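Long-range contact in PduO-type ATP--cob(I)alamin adenosyltransferase (Sulfolobus tokodaii, PDB 1WOZ), which probably transfers the adenosyl group of ATP to cob(I)alamin, making adenosylcobalamin: residues Tyr92-Val103 with Leu152-Arg163. Sequence-based numbering, arbitrary orientation.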
loop_
_atom_site.group_PDB
_atom_site.type_symbol
_atom_site.label_atom_id
_atom_site.label_comp_id
_atom_site.label_asym_id
_atom_site.label_seq_id
_atom_site.Cartn_x
_atom_site.Cartn_y
_atom_site.Cartn_z
ATOM N N TYR A 92 24.471 -8.754 -0.720
ATOM C CA TYR A 92 23.388 -9.489 -0.065
ATOM C C TYR A 92 23.212 -10.874 -0.708
ATOM O O TYR A 92 22.995 -11.878 -0.026
ATOM C CB TYR A 92 22.090 -8.685 -0.160
ATOM C CG TYR A 92 22.081 -7.540 0.811
ATOM C CD1 TYR A 92 22.072 -7.786 2.181
ATOM C CD2 TYR A 92 22.130 -6.215 0.371
ATOM C CE1 TYR A 92 22.110 -6.762 3.095
ATOM C CE2 TYR A 92 22.178 -5.163 1.293
ATOM C CZ TYR A 92 22.167 -5.453 2.650
ATOM O OH TYR A 92 22.203 -4.452 3.593
ATOM N N ARG A 93 23.320 -10.918 -2.025
ATOM C CA ARG A 93 23.180 -12.172 -2.733
ATOM C C ARG A 93 24.332 -13.109 -2.366
ATOM O O ARG A 93 24.157 -14.331 -2.342
ATOM C CB ARG A 93 23.142 -11.905 -4.238
ATOM C CG ARG A 93 23.382 -13.137 -5.086
ATOM C CD ARG A 93 22.256 -14.191 -4.990
ATOM N NE ARG A 93 22.564 -15.284 -5.908
ATOM C CZ ARG A 93 23.632 -16.077 -5.790
ATOM N NH1 ARG A 93 24.478 -15.918 -4.777
ATOM N NH2 ARG A 93 23.897 -16.991 -6.719
ATOM N N LYS A 94 25.512 -12.553 -2.091
ATOM C CA LYS A 94 26.636 -13.408 -1.686
ATOM C C LYS A 94 26.270 -14.092 -0.378
ATOM O O LYS A 94 26.617 -15.260 -0.160
ATOM C CB LYS A 94 27.935 -12.605 -1.479
ATOM C CG LYS A 94 28.671 -12.232 -2.766
ATOM C CD LYS A 94 29.923 -11.385 -2.455
ATOM C CE LYS A 94 30.939 -11.392 -3.603
ATOM N NZ LYS A 94 30.304 -11.210 -4.943
ATOM N N GLU A 95 25.557 -13.380 0.493
ATOM C CA GLU A 95 25.174 -13.970 1.772
ATOM C C GLU A 95 24.035 -14.976 1.640
ATOM O O GLU A 95 24.062 -16.024 2.279
ATOM C CB GLU A 95 24.749 -12.892 2.788
ATOM C CG GLU A 95 24.488 -13.454 4.207
ATOM C CD GLU A 95 24.053 -12.399 5.214
ATOM O OE1 GLU A 95 24.407 -11.201 5.058
ATOM O OE2 GLU A 95 23.365 -12.775 6.179
ATOM N N SER A 96 23.025 -14.664 0.832
ATOM C CA SER A 96 21.894 -15.574 0.709
ATOM C C SER A 96 22.214 -16.781 -0.149
ATOM O O SER A 96 21.627 -17.847 0.029
ATOM C CB SER A 96 20.668 -14.858 0.107
ATOM O OG SER A 96 20.888 -14.533 -1.250
ATOM N N GLY A 97 23.157 -16.627 -1.068
ATOM C CA GLY A 97 23.444 -17.741 -1.954
ATOM C C GLY A 97 22.388 -17.745 -3.058
ATOM O O GLY A 97 21.490 -16.884 -3.076
ATOM N N PRO A 98 22.453 -18.705 -3.991
ATOM C CA PRO A 98 21.478 -18.768 -5.086
ATOM C C PRO A 98 20.061 -19.132 -4.654
ATOM O O PRO A 98 19.855 -19.901 -3.715
ATOM C CB PRO A 98 22.073 -19.826 -6.026
ATOM C CG PRO A 98 22.749 -20.788 -5.047
ATOM C CD PRO A 98 23.435 -19.806 -4.078
ATOM N N VAL A 99 19.084 -18.581 -5.357
ATOM C CA VAL A 99 17.689 -18.877 -5.059
ATOM C C VAL A 99 16.956 -19.212 -6.362
ATOM O O VAL A 99 17.221 -18.613 -7.403
ATOM C CB VAL A 99 16.978 -17.661 -4.363
ATOM C CG1 VAL A 99 16.815 -16.476 -5.361
ATOM C CG2 VAL A 99 15.613 -18.085 -3.827
ATOM N N LYS A 100 16.069 -20.204 -6.301
ATOM C CA LYS A 100 15.254 -20.584 -7.449
ATOM C C LYS A 100 14.219 -19.481 -7.682
ATOM O O LYS A 100 13.772 -18.827 -6.721
ATOM C CB LYS A 100 14.480 -21.868 -7.152
ATOM C CG LYS A 100 15.315 -23.150 -7.083
ATOM C CD LYS A 100 14.400 -24.303 -6.669
ATOM C CE LYS A 100 14.893 -25.649 -7.181
ATOM N NZ LYS A 100 16.247 -25.928 -6.669
ATOM N N LEU A 101 13.826 -19.302 -8.942
ATOM C CA LEU A 101 12.808 -18.315 -9.324
ATOM C C LEU A 101 11.567 -19.104 -9.783
ATOM O O LEU A 101 11.704 -20.215 -10.319
ATOM C CB LEU A 101 13.356 -17.441 -10.464
ATOM C CG LEU A 101 14.654 -16.710 -10.077
ATOM C CD1 LEU A 101 15.213 -15.961 -11.299
ATOM C CD2 LEU A 101 14.360 -15.727 -8.914
ATOM N N PHE A 102 10.357 -18.583 -9.556
ATOM C CA PHE A 102 10.109 -17.305 -8.887
ATOM C C PHE A 102 9.986 -17.483 -7.385
ATOM O O PHE A 102 9.532 -18.515 -6.918
ATOM C CB PHE A 102 8.774 -16.703 -9.342
ATOM C CG PHE A 102 8.751 -16.255 -10.756
ATOM C CD1 PHE A 102 7.750 -16.695 -11.614
ATOM C CD2 PHE A 102 9.704 -15.364 -11.233
ATOM C CE1 PHE A 102 7.699 -16.247 -12.932
ATOM C CE2 PHE A 102 9.659 -14.913 -12.553
ATOM C CZ PHE A 102 8.656 -15.356 -13.400
ATOM N N VAL A 103 10.373 -16.455 -6.636
ATOM C CA VAL A 103 10.231 -16.474 -5.191
ATOM C C VAL A 103 8.814 -15.949 -4.891
ATOM O O VAL A 103 8.404 -14.912 -5.420
ATOM C CB VAL A 103 11.286 -15.555 -4.512
ATOM C CG1 VAL A 103 10.882 -15.260 -3.054
ATOM C CG2 VAL A 103 12.650 -16.240 -4.560
ATOM N N LEU A 152 17.540 -4.710 -5.315
ATOM C CA LEU A 152 18.218 -4.636 -4.029
ATOM C C LEU A 152 17.244 -5.078 -2.914
ATOM O O LEU A 152 17.612 -5.840 -2.014
ATOM C CB LEU A 152 18.701 -3.193 -3.761
ATOM C CG LEU A 152 19.175 -2.914 -2.331
ATOM C CD1 LEU A 152 20.313 -3.861 -1.957
ATOM C CD2 LEU A 152 19.604 -1.443 -2.210
ATOM N N LEU A 153 16.009 -4.581 -2.962
ATOM C CA LEU A 153 15.014 -4.945 -1.954
ATOM C C LEU A 153 14.765 -6.466 -1.965
ATOM O O LEU A 153 14.592 -7.080 -0.912
ATOM C CB LEU A 153 13.714 -4.176 -2.208
ATOM C CG LEU A 153 13.805 -2.658 -1.911
ATOM C CD1 LEU A 153 12.582 -1.944 -2.475
ATOM C CD2 LEU A 153 13.910 -2.415 -0.393
ATOM N N PHE A 154 14.726 -7.042 -3.164
ATOM C CA PHE A 154 14.535 -8.488 -3.352
ATOM C C PHE A 154 15.702 -9.229 -2.685
ATOM O O PHE A 154 15.500 -10.141 -1.888
ATOM C CB PHE A 154 14.477 -8.785 -4.860
ATOM C CG PHE A 154 14.253 -10.239 -5.194
ATOM C CD1 PHE A 154 15.328 -11.105 -5.337
ATOM C CD2 PHE A 154 12.964 -10.740 -5.363
ATOM C CE1 PHE A 154 15.129 -12.469 -5.646
ATOM C CE2 PHE A 154 12.742 -12.100 -5.671
ATOM C CZ PHE A 154 13.833 -12.966 -5.813
ATOM N N ALA A 155 16.931 -8.809 -2.974
ATOM C CA ALA A 155 18.088 -9.473 -2.371
ATOM C C ALA A 155 18.075 -9.354 -0.864
ATOM O O ALA A 155 18.461 -10.289 -0.148
ATOM C CB ALA A 155 19.398 -8.887 -2.949
HETATM N N MSE A 156 17.609 -8.209 -0.358
HETATM C CA MSE A 156 17.558 -8.041 1.080
HETATM C C MSE A 156 16.517 -8.968 1.690
HETATM O O MSE A 156 16.719 -9.480 2.780
HETATM C CB MSE A 156 17.221 -6.592 1.461
HETATM C CG MSE A 156 18.299 -5.584 1.146
HETATM SE SE MSE A 156 17.586 -3.849 1.748
HETATM C CE MSE A 156 19.211 -2.773 1.717
ATOM N N ALA A 157 15.401 -9.174 0.998
ATOM C CA ALA A 157 14.354 -10.056 1.515
ATOM C C ALA A 157 14.865 -11.505 1.609
ATOM O O ALA A 157 14.501 -12.235 2.535
ATOM C CB ALA A 157 13.094 -9.978 0.618
ATOM N N LEU A 158 15.707 -11.915 0.659
ATOM C CA LEU A 158 16.290 -13.267 0.696
ATOM C C LEU A 158 17.176 -13.417 1.939
ATOM O O LEU A 158 17.129 -14.443 2.636
ATOM C CB LEU A 158 17.172 -13.521 -0.540
ATOM C CG LEU A 158 16.516 -13.393 -1.917
ATOM C CD1 LEU A 158 17.563 -13.661 -2.997
ATOM C CD2 LEU A 158 15.330 -14.373 -2.024
ATOM N N VAL A 159 18.001 -12.402 2.199
ATOM C CA VAL A 159 18.884 -12.441 3.348
ATOM C C VAL A 159 18.080 -12.377 4.648
ATOM O O VAL A 159 18.424 -13.066 5.634
ATOM C CB VAL A 159 19.946 -11.301 3.291
ATOM C CG1 VAL A 159 20.697 -11.219 4.628
ATOM C CG2 VAL A 159 20.959 -11.594 2.147
ATOM N N ALA A 160 17.003 -11.584 4.657
ATOM C CA ALA A 160 16.149 -11.493 5.850
ATOM C C ALA A 160 15.614 -12.876 6.237
ATOM O O ALA A 160 15.613 -13.251 7.433
ATOM C CB ALA A 160 14.961 -10.546 5.592
ATOM N N ASN A 161 15.104 -13.622 5.258
ATOM C CA ASN A 161 14.593 -14.968 5.569
ATOM C C ASN A 161 15.709 -15.887 6.041
ATOM O O ASN A 161 15.538 -16.627 6.994
ATOM C CB ASN A 161 13.864 -15.591 4.358
ATOM C CG ASN A 161 12.425 -15.113 4.263
ATOM O OD1 ASN A 161 11.829 -14.725 5.278
ATOM N ND2 ASN A 161 11.860 -15.129 3.059
ATOM N N LYS A 162 16.857 -15.850 5.376
ATOM C CA LYS A 162 17.981 -16.682 5.820
ATOM C C LYS A 162 18.341 -16.373 7.271
ATOM O O LYS A 162 18.525 -17.286 8.092
ATOM C CB LYS A 162 19.211 -16.436 4.948
ATOM C CG LYS A 162 20.439 -17.236 5.371
ATOM C CD LYS A 162 21.578 -16.977 4.394
ATOM C CE LYS A 162 22.882 -17.640 4.841
ATOM N NZ LYS A 162 22.802 -19.116 4.700
ATOM N N ARG A 163 18.447 -15.088 7.604
ATOM C CA ARG A 163 18.784 -14.711 8.973
ATOM C C ARG A 163 17.699 -15.120 9.960
ATOM O O ARG A 163 17.964 -15.240 11.159
ATOM C CB ARG A 163 19.038 -13.197 9.078
ATOM C CG ARG A 163 20.301 -12.762 8.324
ATOM C CD ARG A 163 20.568 -11.245 8.464
ATOM N NE ARG A 163 21.701 -10.820 7.647
ATOM C CZ ARG A 163 22.090 -9.555 7.507
ATOM N NH1 ARG A 163 21.435 -8.589 8.140
ATOM N NH2 ARG A 163 23.111 -9.251 6.713
#
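Tyr92 enters helix 152-163 as a knob, its side chain seated among Leu152, Ala155, Met156 and Val159, with Ala155 CB against Tyr92 CB. Met156, present as selenomethionine, lays CG over one face, 4.0 Å from the ring centroid of Tyr92, a CH-pi contact, and its extended chain then carries SE past obliquely as a Met-aromatic contact, with Met156 CE 3.8 Å from Tyr92 CE2. Val159 CG2 comes in at the ring edge, and the Tyr92 hydroxyl reaches on to Asp53 of helix 48-69. One turn further along, Arg163 takes Glu95 side-on: Arg163 NE bonds Glu95 OE2 at 3.0 Å and Arg163 NH2 bonds Glu95 OE1 at 2.9 Å, both nearly straight, with the carboxylate and guanidinium planes 19° apart. Glu95 has CG anti to its backbone N (chi1 -173°) and an extended chain, which lays the carboxylate across Val159 CG1. Arg163 NH2 also pairs with Asp49; a lysine in its place, with one nitrogen and no flat guanidinium, would probably leave one Glu95 oxygen without its mate and the carboxylate freer to turn. Past Ser96 the helix stops, and Gly97, with positive phi, leads the chain round Leu158 and Phe154. Val99 CG1 packs 3.8 Å from Leu158 CD1 and meets the Phe154 ring at its edge, while Val103 CG2 approaches Phe154 CZ obliquely at 3.7 Å. Segments 92-96 and 152-163 run in the same sense at 32°, joining two helices of the five-helix bundle known for PduO-type adenosyltransferases.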